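Local coordinates for protein putative polyketide synthase (Brevibacillus brevis, PDB 6HP2) that probably takes part in making the polyketide antibiotic bacillaene, here represented by its O-methyltransferase domain, which binds S-adenosyl-L-homocysteine, at residues Asn152-Ser155 / Ser156-Ala159; Ala159-Asp162 / Leu163-Met166; Thr126-Lys129 / Ala130-Glu133. All blocks are in the same frame, centred on the assembly; numbering follows the deposited sequence.

Interaction 1. Residues Asn152-Ser155 / Ser156-Ala159. With SAH (S-adenosyl-L-homocysteine), chain B.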
ATOM      1  N   ASN A 152     -13.187 -11.963   5.576  1.00 26.83           N
ATOM      2  CA  ASN A 152     -12.950 -12.493   4.227  1.00 25.58           C
ATOM      3  C   ASN A 152     -14.033 -11.893   3.335  1.00 32.21           C
ATOM      4  O   ASN A 152     -15.108 -12.459   3.178  1.00 29.98           O
ATOM      5  CB  ASN A 152     -13.021 -14.022   4.228  1.00 32.90           C
ATOM      6  CG  ASN A 152     -12.735 -14.580   2.841  1.00 29.85           C
ATOM      7  OD1 ASN A 152     -12.081 -13.910   1.971  1.00 35.62           O
ATOM      8  ND2 ASN A 152     -13.240 -15.683   2.582  1.00 31.70           N
ATOM      9  N   LYS A 153     -13.810 -10.682   2.826  1.00 31.26           N
ATOM     10  CA  LYS A 153     -14.838  -9.948   2.110  1.00 34.40           C
ATOM     11  C   LYS A 153     -14.191  -9.163   0.974  1.00 28.59           C
ATOM     12  O   LYS A 153     -12.980  -8.914   0.973  1.00 27.67           O
ATOM     13  CB  LYS A 153     -15.576  -8.939   3.018  1.00 38.69           C
ATOM     14  CG  LYS A 153     -16.480  -9.573   4.099  1.00 38.08           C
ATOM     15  CD  LYS A 153     -17.548 -10.452   3.544  1.00 62.07           C
ATOM     16  CE  LYS A 153     -18.362 -11.110   4.664  1.00 84.44           C
ATOM     17  NZ  LYS A 153     -19.320 -12.121   4.134  1.00110.14           N
ATOM     18  N   ASP A 154     -15.028  -8.730   0.045  1.00 31.32           N
ATOM     19  CA  ASP A 154     -14.624  -8.033  -1.184  1.00 27.83           C
ATOM     20  C   ASP A 154     -14.921  -6.528  -0.988  1.00 26.36           C
ATOM     21  O   ASP A 154     -16.071  -6.114  -0.867  1.00 28.01           O
ATOM     22  CB  ASP A 154     -15.384  -8.629  -2.363  1.00 31.64           C
ATOM     23  CG  ASP A 154     -15.118  -7.898  -3.685  1.00 34.30           C
ATOM     24  OD1 ASP A 154     -14.534  -6.789  -3.734  1.00 26.85           O
ATOM     25  OD2 ASP A 154     -15.510  -8.459  -4.718  1.00 35.43           O
ATOM     26  N   SER A 155     -13.863  -5.727  -0.895  1.00 24.61           N
ATOM     27  CA  SER A 155     -13.994  -4.324  -0.565  1.00 30.43           C
ATOM     28  C   SER A 155     -14.679  -3.512  -1.672  1.00 33.55           C
ATOM     29  O   SER A 155     -15.014  -2.341  -1.439  1.00 27.85           O
ATOM     30  CB  SER A 155     -12.624  -3.739  -0.307  1.00 25.61           C
ATOM     31  OG  SER A 155     -11.972  -4.345   0.741  1.00 26.90           O
ATOM     32  N   SER A 156     -14.904  -4.094  -2.852  1.00 29.63           N
ATOM     33  CA  SER A 156     -15.622  -3.436  -3.939  1.00 27.10           C
ATOM     34  C   SER A 156     -17.088  -3.793  -3.960  1.00 29.87           C
ATOM     35  O   SER A 156     -17.822  -3.292  -4.817  1.00 31.52           O
ATOM     36  CB  SER A 156     -14.982  -3.777  -5.312  1.00 25.26           C
ATOM     37  OG  SER A 156     -15.211  -5.110  -5.707  1.00 30.54           O
ATOM     38  N   LYS A 157     -17.543  -4.644  -3.046  1.00 23.98           N
ATOM     39  CA  LYS A 157     -18.923  -5.117  -3.084  1.00 24.36           C
ATOM     40  C   LYS A 157     -19.560  -5.193  -1.694  1.00 33.24           C
ATOM     41  O   LYS A 157     -20.737  -4.862  -1.531  1.00 40.47           O
ATOM     42  CB  LYS A 157     -19.023  -6.499  -3.711  1.00 34.40           C
ATOM     43  CG  LYS A 157     -18.554  -6.558  -5.158  1.00 44.03           C
ATOM     44  CD  LYS A 157     -18.876  -7.880  -5.810  1.00 68.20           C
ATOM     45  CE  LYS A 157     -18.301  -7.950  -7.225  1.00 95.28           C
ATOM     46  NZ  LYS A 157     -18.651  -6.771  -8.080  1.00 76.37           N
ATOM     47  N   ASP A 158     -18.805  -5.665  -0.699  1.00 29.51           N
ATOM     48  CA  ASP A 158     -19.304  -5.774   0.677  1.00 33.98           C
ATOM     49  C   ASP A 158     -19.066  -4.470   1.435  1.00 28.23           C
ATOM     50  O   ASP A 158     -17.920  -4.036   1.569  1.00 28.09           O
ATOM     51  CB  ASP A 158     -18.608  -6.923   1.385  1.00 34.65           C
ATOM     52  CG  ASP A 158     -18.860  -8.281   0.700  1.00 35.12           C
ATOM     53  OD1 ASP A 158     -20.030  -8.641   0.531  1.00 40.11           O
ATOM     54  OD2 ASP A 158     -17.894  -8.940   0.300  1.00 32.72           O
ATOM     55  N   ALA A 159     -20.134  -3.880   1.967  1.00 35.17           N
ATOM     56  CA  ALA A 159     -20.020  -2.597   2.649  1.00 35.37           C
ATOM     57  C   ALA A 159     -19.137  -2.750   3.876  1.00 34.87           C
ATOM     58  O   ALA A 159     -19.230  -3.740   4.591  1.00 31.00           O
ATOM     59  CB  ALA A 159     -21.407  -2.078   3.063  1.00 38.59           C
TER
HETATM   60  N   SAH B2201      -1.749  -4.518   2.342  1.00 29.00           N
HETATM   61  CA  SAH B2201      -1.092  -5.800   2.574  1.00 32.79           C
HETATM   62  CB  SAH B2201      -1.352  -6.791   1.446  1.00 27.51           C
HETATM   63  CG  SAH B2201      -1.150  -6.258   0.039  1.00 27.77           C
HETATM   64  SD  SAH B2201      -1.290  -7.592  -1.187  1.00 30.64           S
HETATM   65  C   SAH B2201       0.384  -5.536   2.748  1.00 42.42           C
HETATM   66  O   SAH B2201       1.159  -6.462   2.987  1.00 32.30           O
HETATM   67  OXT SAH B2201       0.801  -4.385   2.666  1.00 42.69           O
HETATM   68  C5' SAH B2201      -2.937  -7.177  -1.807  1.00 30.88           C
HETATM   69  C4' SAH B2201      -4.032  -7.462  -0.782  1.00 29.67           C
HETATM   70  O4' SAH B2201      -5.284  -6.962  -1.304  1.00 31.28           O
HETATM   71  C3' SAH B2201      -4.277  -8.998  -0.610  1.00 28.14           C
HETATM   72  O3' SAH B2201      -4.451  -9.183   0.803  1.00 26.61           O
HETATM   73  C2' SAH B2201      -5.569  -9.309  -1.364  1.00 27.70           C
HETATM   74  O2' SAH B2201      -6.321 -10.366  -0.847  1.00 27.74           O
HETATM   75  C1' SAH B2201      -6.297  -7.954  -1.214  1.00 29.59           C
HETATM   76  N9  SAH B2201      -7.362  -7.686  -2.178  1.00 26.86           N
HETATM   77  C8  SAH B2201      -7.283  -7.654  -3.542  1.00 26.91           C
HETATM   78  N7  SAH B2201      -8.520  -7.420  -3.992  1.00 22.86           N
HETATM   79  C5  SAH B2201      -9.354  -7.245  -2.940  1.00 25.52           C
HETATM   80  C6  SAH B2201     -10.714  -6.986  -2.818  1.00 24.69           C
HETATM   81  N6  SAH B2201     -11.531  -6.776  -3.849  1.00 24.22           N
HETATM   82  N1  SAH B2201     -11.251  -6.852  -1.572  1.00 24.10           N
HETATM   83  C2  SAH B2201     -10.490  -7.073  -0.439  1.00 22.21           C
HETATM   84  N3  SAH B2201      -9.156  -7.362  -0.574  1.00 23.52           N
HETATM   85  C4  SAH B2201      -8.620  -7.487  -1.795  1.00 22.96           C
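Asp154 and Ser156 meet in an Asx turn on the loop after strand 148-152, the adenine-binding loop of this Rossmann-like methyltransferase domain. Asp154 OD1 accepts from Ser156 N at 2.9 Å and from Ser156 OG at 2.7 Å. Both donors come from one face of the carboxylate plane, the hydroxyl on the syn side. At chi1 71° the hydroxyl of Ser156 is tucked between its own backbone N and carbonyl carbon, where it can turn back to that oxygen. The same OD1 takes a bond from N6 of the bound S-adenosyl-L-homocysteine at 3.0 Å, while Ser155 N gives a nearly straight one (174°) to adenine N1 at 2.9 Å. One edge of the base is thus read by a carboxylate and a backbone amide.

A second shell of bonds holds the turn. Asp154 O receives two amides, Asp158 N nearly head-on and Lys157 N at 3.0 Å from above the carbonyl plane. Further out, Ser155 OG is hydrogen-bonded to Phe102 O, and the methylenes of Lys153 flank the Asp158 carboxylate, with Lys153 CD at 3.6 Å from Asp158 OD2. Asp154 N donates to Asp158 OD2 at 2.9 Å, nearly straight at 171°, on the anti lone pair.

Interaction 2. Residues Ala159-Asp162 / Leu163-Met166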
ATOM      1  N   ALA A 159     -20.134  -3.880   1.967  1.00 35.17           N
ATOM      2  CA  ALA A 159     -20.020  -2.597   2.649  1.00 35.37           C
ATOM      3  C   ALA A 159     -19.137  -2.750   3.876  1.00 34.87           C
ATOM      4  O   ALA A 159     -19.230  -3.740   4.591  1.00 31.00           O
ATOM      5  CB  ALA A 159     -21.407  -2.078   3.063  1.00 38.59           C
ATOM      6  N   PHE A 160     -18.211  -1.825   4.068  1.00 32.85           N
ATOM      7  CA  PHE A 160     -17.390  -1.836   5.277  1.00 34.51           C
ATOM      8  C   PHE A 160     -18.314  -1.635   6.488  1.00 34.83           C
ATOM      9  O   PHE A 160     -19.338  -0.950   6.381  1.00 31.73           O
ATOM     10  CB  PHE A 160     -16.318  -0.733   5.256  1.00 27.90           C
ATOM     11  CG  PHE A 160     -15.389  -0.768   4.109  1.00 29.04           C
ATOM     12  CD1 PHE A 160     -14.769  -1.925   3.729  1.00 32.34           C
ATOM     13  CD2 PHE A 160     -15.089   0.393   3.402  1.00 20.51           C
ATOM     14  CE1 PHE A 160     -13.906  -1.912   2.704  1.00 24.37           C
ATOM     15  CE2 PHE A 160     -14.241   0.371   2.363  1.00 24.52           C
ATOM     16  CZ  PHE A 160     -13.622  -0.770   2.018  1.00 25.26           C
ATOM     17  N   PRO A 161     -18.062  -2.315   7.607  1.00 33.18           N
ATOM     18  CA  PRO A 161     -19.087  -2.375   8.650  1.00 33.12           C
ATOM     19  C   PRO A 161     -19.173  -1.144   9.520  1.00 42.49           C
ATOM     20  O   PRO A 161     -20.196  -0.981  10.181  1.00 60.24           O
ATOM     21  CB  PRO A 161     -18.691  -3.608   9.468  1.00 36.61           C
ATOM     22  CG  PRO A 161     -17.245  -3.735   9.263  1.00 36.60           C
ATOM     23  CD  PRO A 161     -16.966  -3.249   7.868  1.00 34.49           C
ATOM     24  N   ASP A 162     -18.188  -0.251   9.512  1.00 35.66           N
ATOM     25  CA  ASP A 162     -18.158   0.828  10.508  1.00 33.25           C
ATOM     26  C   ASP A 162     -17.759   2.143   9.841  1.00 38.39           C
ATOM     27  O   ASP A 162     -17.648   2.250   8.622  1.00 35.70           O
ATOM     28  CB  ASP A 162     -17.202   0.460  11.645  1.00 42.47           C
ATOM     29  CG  ASP A 162     -17.665   0.983  13.003  1.00 53.76           C
ATOM     30  OD1 ASP A 162     -18.355   2.005  13.055  1.00 49.96           O
ATOM     31  OD2 ASP A 162     -17.305   0.364  14.014  1.00 55.25           O
ATOM     32  N   LEU A 163     -17.583   3.176  10.662  1.00 29.32           N
ATOM     33  CA  LEU A 163     -17.055   4.463  10.231  1.00 31.27           C
ATOM     34  C   LEU A 163     -15.660   4.591  10.799  1.00 30.76           C
ATOM     35  O   LEU A 163     -15.423   4.195  11.947  1.00 36.60           O
ATOM     36  CB  LEU A 163     -17.924   5.618  10.701  1.00 46.31           C
ATOM     37  CG  LEU A 163     -19.170   5.971   9.881  1.00 72.92           C
ATOM     38  CD1 LEU A 163     -18.771   6.653   8.582  1.00 95.04           C
ATOM     39  CD2 LEU A 163     -20.008   4.757   9.591  1.00 96.64           C
ATOM     40  N   TYR A 164     -14.737   5.081   9.981  1.00 26.64           N
ATOM     41  CA  TYR A 164     -13.305   5.038  10.293  1.00 29.04           C
ATOM     42  C   TYR A 164     -12.647   6.411  10.247  1.00 32.36           C
ATOM     43  O   TYR A 164     -12.948   7.233   9.396  1.00 32.70           O
ATOM     44  CB  TYR A 164     -12.544   4.084   9.356  1.00 27.93           C
ATOM     45  CG  TYR A 164     -13.151   2.697   9.380  1.00 26.78           C
ATOM     46  CD1 TYR A 164     -12.817   1.798  10.373  1.00 31.29           C
ATOM     47  CD2 TYR A 164     -14.126   2.319   8.435  1.00 27.54           C
ATOM     48  CE1 TYR A 164     -13.400   0.527  10.415  1.00 26.71           C
ATOM     49  CE2 TYR A 164     -14.697   1.003   8.468  1.00 27.53           C
ATOM     50  CZ  TYR A 164     -14.342   0.154   9.451  1.00 31.05           C
ATOM     51  OH  TYR A 164     -14.946  -1.100   9.495  1.00 32.07           O
ATOM     52  N   ASP A 165     -11.693   6.625  11.143  1.00 25.80           N
ATOM     53  CA  ASP A 165     -10.861   7.808  11.098  1.00 28.46           C
ATOM     54  C   ASP A 165      -9.722   7.653  10.106  1.00 31.97           C
ATOM     55  O   ASP A 165      -9.192   8.646   9.604  1.00 27.49           O
ATOM     56  CB  ASP A 165     -10.319   8.066  12.497  1.00 34.24           C
ATOM     57  CG  ASP A 165     -11.415   8.110  13.520  1.00 41.70           C
ATOM     58  OD1 ASP A 165     -12.347   8.937  13.327  1.00 36.60           O
ATOM     59  OD2 ASP A 165     -11.391   7.253  14.474  1.00 38.22           O
ATOM     60  N   MET A 166      -9.299   6.425   9.839  1.00 25.91           N
ATOM     61  CA  MET A 166      -8.228   6.187   8.890  1.00 25.27           C
ATOM     62  C   MET A 166      -8.551   4.946   8.092  1.00 24.22           C
ATOM     63  O   MET A 166      -8.961   3.930   8.677  1.00 22.89           O
ATOM     64  CB  MET A 166      -6.918   6.022   9.656  1.00 26.59           C
ATOM     65  CG  MET A 166      -5.700   5.825   8.760  1.00 35.37           C
ATOM     66  SD  MET A 166      -4.225   5.500   9.787  1.00 43.72           S
ATOM     67  CE  MET A 166      -4.077   7.048  10.617  1.00 44.91           C
TER
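With chi1 at -55°, Tyr164 sets CG anti to its own carbonyl carbon, and the ring is turned to Asp162, two residues back, where the loop enters strand 164-170 of the Rossmann-like sheet. Several parts of the loop line this ring. Phe160 CB lies at the edge, near the ring plane, 4.0 Å from Tyr164 CE2. Asp162 O approaches obliquely, 3.2 Å from the same CE2, and Asp162 CB lies 3.6 Å from Tyr164 CZ. Pro161 comes against the phenol oxygen, its CD 3.4 Å from Tyr164 OH. That hydroxyl is hydrogen-bonded to His123 ND1 on strand 121-126, so the phenol ties the start of strand 164-170 to strand 121-126.

Past the ring, the two aromatic groups part: the ring of Phe160 leads away to stack edge-to-face with Phe125. Asp162 OD2 forms a salt bridge with Lys98 NZ, and OD1 also takes the amide of the next residue. Leu163 folds back over the Asp162 carbonyl carbon, its CD2 3.5 Å from Asp162 C. At the junction, Leu163 N donates to Asp162 OD1 at 2.8 Å, bent to 151°, on the anti side and 25° out of the carboxylate plane.

Interaction 3. Residues Thr126-Lys129 / Ala130-Glu133. With SAH (S-adenosyl-L-homocysteine), chain B.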
ATOM      1  N   THR A 126      -9.889  -8.858   3.558  1.00 23.72           N
ATOM      2  CA  THR A 126      -9.095  -9.473   2.515  1.00 26.44           C
ATOM      3  C   THR A 126      -9.948 -10.470   1.764  1.00 27.82           C
ATOM      4  O   THR A 126     -10.728 -11.213   2.363  1.00 30.11           O
ATOM      5  CB  THR A 126      -7.849 -10.168   3.032  1.00 29.02           C
ATOM      6  OG1 THR A 126      -7.179 -10.776   1.910  1.00 28.80           O
ATOM      7  CG2 THR A 126      -8.156 -11.201   4.125  1.00 34.36           C
ATOM      8  N   ILE A 127      -9.844 -10.451   0.432  1.00 28.91           N
ATOM      9  CA  ILE A 127     -10.680 -11.340  -0.374  1.00 28.05           C
ATOM     10  C   ILE A 127     -10.159 -12.761  -0.410  1.00 25.66           C
ATOM     11  O   ILE A 127     -10.876 -13.657  -0.876  1.00 31.48           O
ATOM     12  CB  ILE A 127     -10.805 -10.784  -1.804  1.00 30.59           C
ATOM     13  CG1 ILE A 127     -12.005 -11.399  -2.496  1.00 36.12           C
ATOM     14  CG2 ILE A 127      -9.497 -10.994  -2.579  1.00 32.12           C
ATOM     15  CD1 ILE A 127     -12.489 -10.598  -3.654  1.00 39.82           C
ATOM     16  N   THR A 128      -8.953 -12.995   0.091  1.00 27.02           N
ATOM     17  CA  THR A 128      -8.335 -14.326   0.133  1.00 33.01           C
ATOM     18  C   THR A 128      -8.671 -14.994   1.465  1.00 31.14           C
ATOM     19  O   THR A 128      -8.228 -14.552   2.532  1.00 33.21           O
ATOM     20  CB  THR A 128      -6.822 -14.189  -0.042  1.00 34.88           C
ATOM     21  OG1 THR A 128      -6.541 -13.308  -1.150  1.00 36.85           O
ATOM     22  CG2 THR A 128      -6.167 -15.547  -0.262  1.00 36.15           C
ATOM     23  N   LYS A 129      -9.463 -16.059   1.402  1.00 31.92           N
ATOM     24  CA  LYS A 129      -9.876 -16.754   2.611  1.00 37.00           C
ATOM     25  C   LYS A 129      -8.690 -17.152   3.466  1.00 35.46           C
ATOM     26  O   LYS A 129      -8.706 -16.924   4.676  1.00 37.24           O
ATOM     27  CB  LYS A 129     -10.701 -17.981   2.240  1.00 41.09           C
ATOM     28  CG  LYS A 129     -11.476 -18.598   3.387  1.00 63.07           C
ATOM     29  CD  LYS A 129     -12.528 -19.583   2.855  1.00 83.63           C
ATOM     30  CE  LYS A 129     -13.524 -19.998   3.929  1.00102.86           C
ATOM     31  NZ  LYS A 129     -12.949 -20.996   4.869  1.00125.28           N
ATOM     32  N   ALA A 130      -7.664 -17.789   2.863  1.00 35.51           N
ATOM     33  CA  ALA A 130      -6.530 -18.271   3.657  1.00 36.96           C
ATOM     34  C   ALA A 130      -5.843 -17.136   4.413  1.00 28.57           C
ATOM     35  O   ALA A 130      -5.305 -17.327   5.506  1.00 30.17           O
ATOM     36  CB  ALA A 130      -5.526 -18.984   2.762  1.00 40.67           C
ATOM     37  N   GLN A 131      -5.795 -15.962   3.821  1.00 28.37           N
ATOM     38  CA  GLN A 131      -5.158 -14.840   4.465  1.00 32.05           C
ATOM     39  C   GLN A 131      -5.982 -14.402   5.648  1.00 33.16           C
ATOM     40  O   GLN A 131      -5.429 -14.058   6.690  1.00 28.72           O
ATOM     41  CB  GLN A 131      -5.022 -13.667   3.488  1.00 27.26           C
ATOM     42  CG  GLN A 131      -3.973 -13.916   2.422  1.00 31.77           C
ATOM     43  CD  GLN A 131      -3.804 -12.667   1.509  1.00 42.01           C
ATOM     44  OE1 GLN A 131      -4.593 -11.720   1.560  1.00 35.91           O
ATOM     45  NE2 GLN A 131      -2.754 -12.664   0.722  1.00 41.75           N
ATOM     46  N   ALA A 132      -7.312 -14.388   5.491  1.00 27.00           N
ATOM     47  CA  ALA A 132      -8.178 -13.983   6.590  1.00 33.38           C
ATOM     48  C   ALA A 132      -8.036 -14.949   7.746  1.00 35.76           C
ATOM     49  O   ALA A 132      -7.913 -14.547   8.913  1.00 32.98           O
ATOM     50  CB  ALA A 132      -9.635 -13.911   6.101  1.00 38.10           C
ATOM     51  N   GLU A 133      -8.004 -16.237   7.423  1.00 29.42           N
ATOM     52  CA  GLU A 133      -7.853 -17.268   8.455  1.00 31.47           C
ATOM     53  C   GLU A 133      -6.549 -17.062   9.224  1.00 36.39           C
ATOM     54  O   GLU A 133      -6.529 -17.077  10.455  1.00 40.39           O
ATOM     55  CB  GLU A 133      -7.913 -18.628   7.777  1.00 42.98           C
ATOM     56  CG  GLU A 133      -7.766 -19.807   8.750  1.00121.23           C
ATOM     57  CD  GLU A 133      -8.852 -19.829   9.811  1.00152.82           C
ATOM     58  OE1 GLU A 133      -8.632 -20.435  10.879  1.00159.66           O
ATOM     59  OE2 GLU A 133      -9.926 -19.233   9.573  1.00154.52           O
TER
HETATM   60  N   SAH B2201      -1.749  -4.518   2.342  1.00 29.00           N
HETATM   61  CA  SAH B2201      -1.092  -5.800   2.574  1.00 32.79           C
HETATM   62  CB  SAH B2201      -1.352  -6.791   1.446  1.00 27.51           C
HETATM   63  CG  SAH B2201      -1.150  -6.258   0.039  1.00 27.77           C
HETATM   64  SD  SAH B2201      -1.290  -7.592  -1.187  1.00 30.64           S
HETATM   65  C   SAH B2201       0.384  -5.536   2.748  1.00 42.42           C
HETATM   66  O   SAH B2201       1.159  -6.462   2.987  1.00 32.30           O
HETATM   67  OXT SAH B2201       0.801  -4.385   2.666  1.00 42.69           O
HETATM   68  C5' SAH B2201      -2.937  -7.177  -1.807  1.00 30.88           C
HETATM   69  C4' SAH B2201      -4.032  -7.462  -0.782  1.00 29.67           C
HETATM   70  O4' SAH B2201      -5.284  -6.962  -1.304  1.00 31.28           O
HETATM   71  C3' SAH B2201      -4.277  -8.998  -0.610  1.00 28.14           C
HETATM   72  O3' SAH B2201      -4.451  -9.183   0.803  1.00 26.61           O
HETATM   73  C2' SAH B2201      -5.569  -9.309  -1.364  1.00 27.70           C
HETATM   74  O2' SAH B2201      -6.321 -10.366  -0.847  1.00 27.74           O
HETATM   75  C1' SAH B2201      -6.297  -7.954  -1.214  1.00 29.59           C
HETATM   76  N9  SAH B2201      -7.362  -7.686  -2.178  1.00 26.86           N
HETATM   77  C8  SAH B2201      -7.283  -7.654  -3.542  1.00 26.91           C
HETATM   78  N7  SAH B2201      -8.520  -7.420  -3.992  1.00 22.86           N
HETATM   79  C5  SAH B2201      -9.354  -7.245  -2.940  1.00 25.52           C
HETATM   80  C6  SAH B2201     -10.714  -6.986  -2.818  1.00 24.69           C
HETATM   81  N6  SAH B2201     -11.531  -6.776  -3.849  1.00 24.22           N
HETATM   82  N1  SAH B2201     -11.251  -6.852  -1.572  1.00 24.10           N
HETATM   83  C2  SAH B2201     -10.490  -7.073  -0.439  1.00 22.21           C
HETATM   84  N3  SAH B2201      -9.156  -7.362  -0.574  1.00 23.52           N
HETATM   85  C4  SAH B2201      -8.620  -7.487  -1.795  1.00 22.96           C
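The ribose-binding corner of the S-adenosyl-L-homocysteine site is built where strand 121-126 gives way to helix 129-141, and Thr126 and Gln131 meet there. Thr126 OG1 donates to Gln131 OE1 at 2.8 Å, tilted 17° from the plane of the amide carbonyl, the two side chains crossing at about a right angle. The same amide oxygen accepts from both ribose hydroxyls: strongly from O3' at 2.7 Å and at a longer 3.3 Å from O2'. Three donors therefore converge on OE1 and should fix the rotation of the amide. In Gln131, CG lies anti to the carbonyl carbon, and from there the extended chain carries OE1 to the ribose.

Thr128 completes the hold on the diol, its OG1 sharing a hydrogen bond with O2' at 3.0 Å. It stands at the N-cap position of the helix, yet its side chain makes no capping bond.

In class I methyltransferases of the Rossmann-like fold, the end of the second strand of the sheet commonly carries the residue that faces the ribose hydroxyls, usually an acidic one; here Thr126 occupies that end, with Gln131 of the following helix supplying the acceptor. With chi1 of Thr126 at 178°, OG1 lies anti to the backbone N, beside the ribose and Gln131, and CG2 packs 3.7 Å from Ala132 CB on the first turn of the helix. Ile127 lies over one face of the adenine, with CG2 3.7 Å from ring atom C4. It also touches Asp154.

Backbone bonds start the helix. Thr128 O accepts from Ala132 N at 3.1 Å, with a weak second bond from Gln131 N, and Lys129 O receives Glu133 N at 2.9 Å. The methyl of Ala132 touches Ile150 and Asn152 of strand 148-152.

Interactions 1 and 3 serve one ligand from the ends of two neighbouring strands, 148-152 and 121-126, with their centres about 12 Å apart: residues 152-159 take the base, and residues 126-133 take the sugar through hydroxyls and an amide oxygen. Interaction 2 sits instead at the start of strand 164-170. Interaction 1 is a surface contact; interactions 2 and 3 are partly buried. Interaction 2 has no ligand atom in its contact and relies on a tyrosine ring packed against loop backbone and proline. It continues directly from interaction 1 through Ala159, and Phe160 CE1 lies 3.7 Å from Ser155 OG. Interaction 3 alone includes the start of a helix.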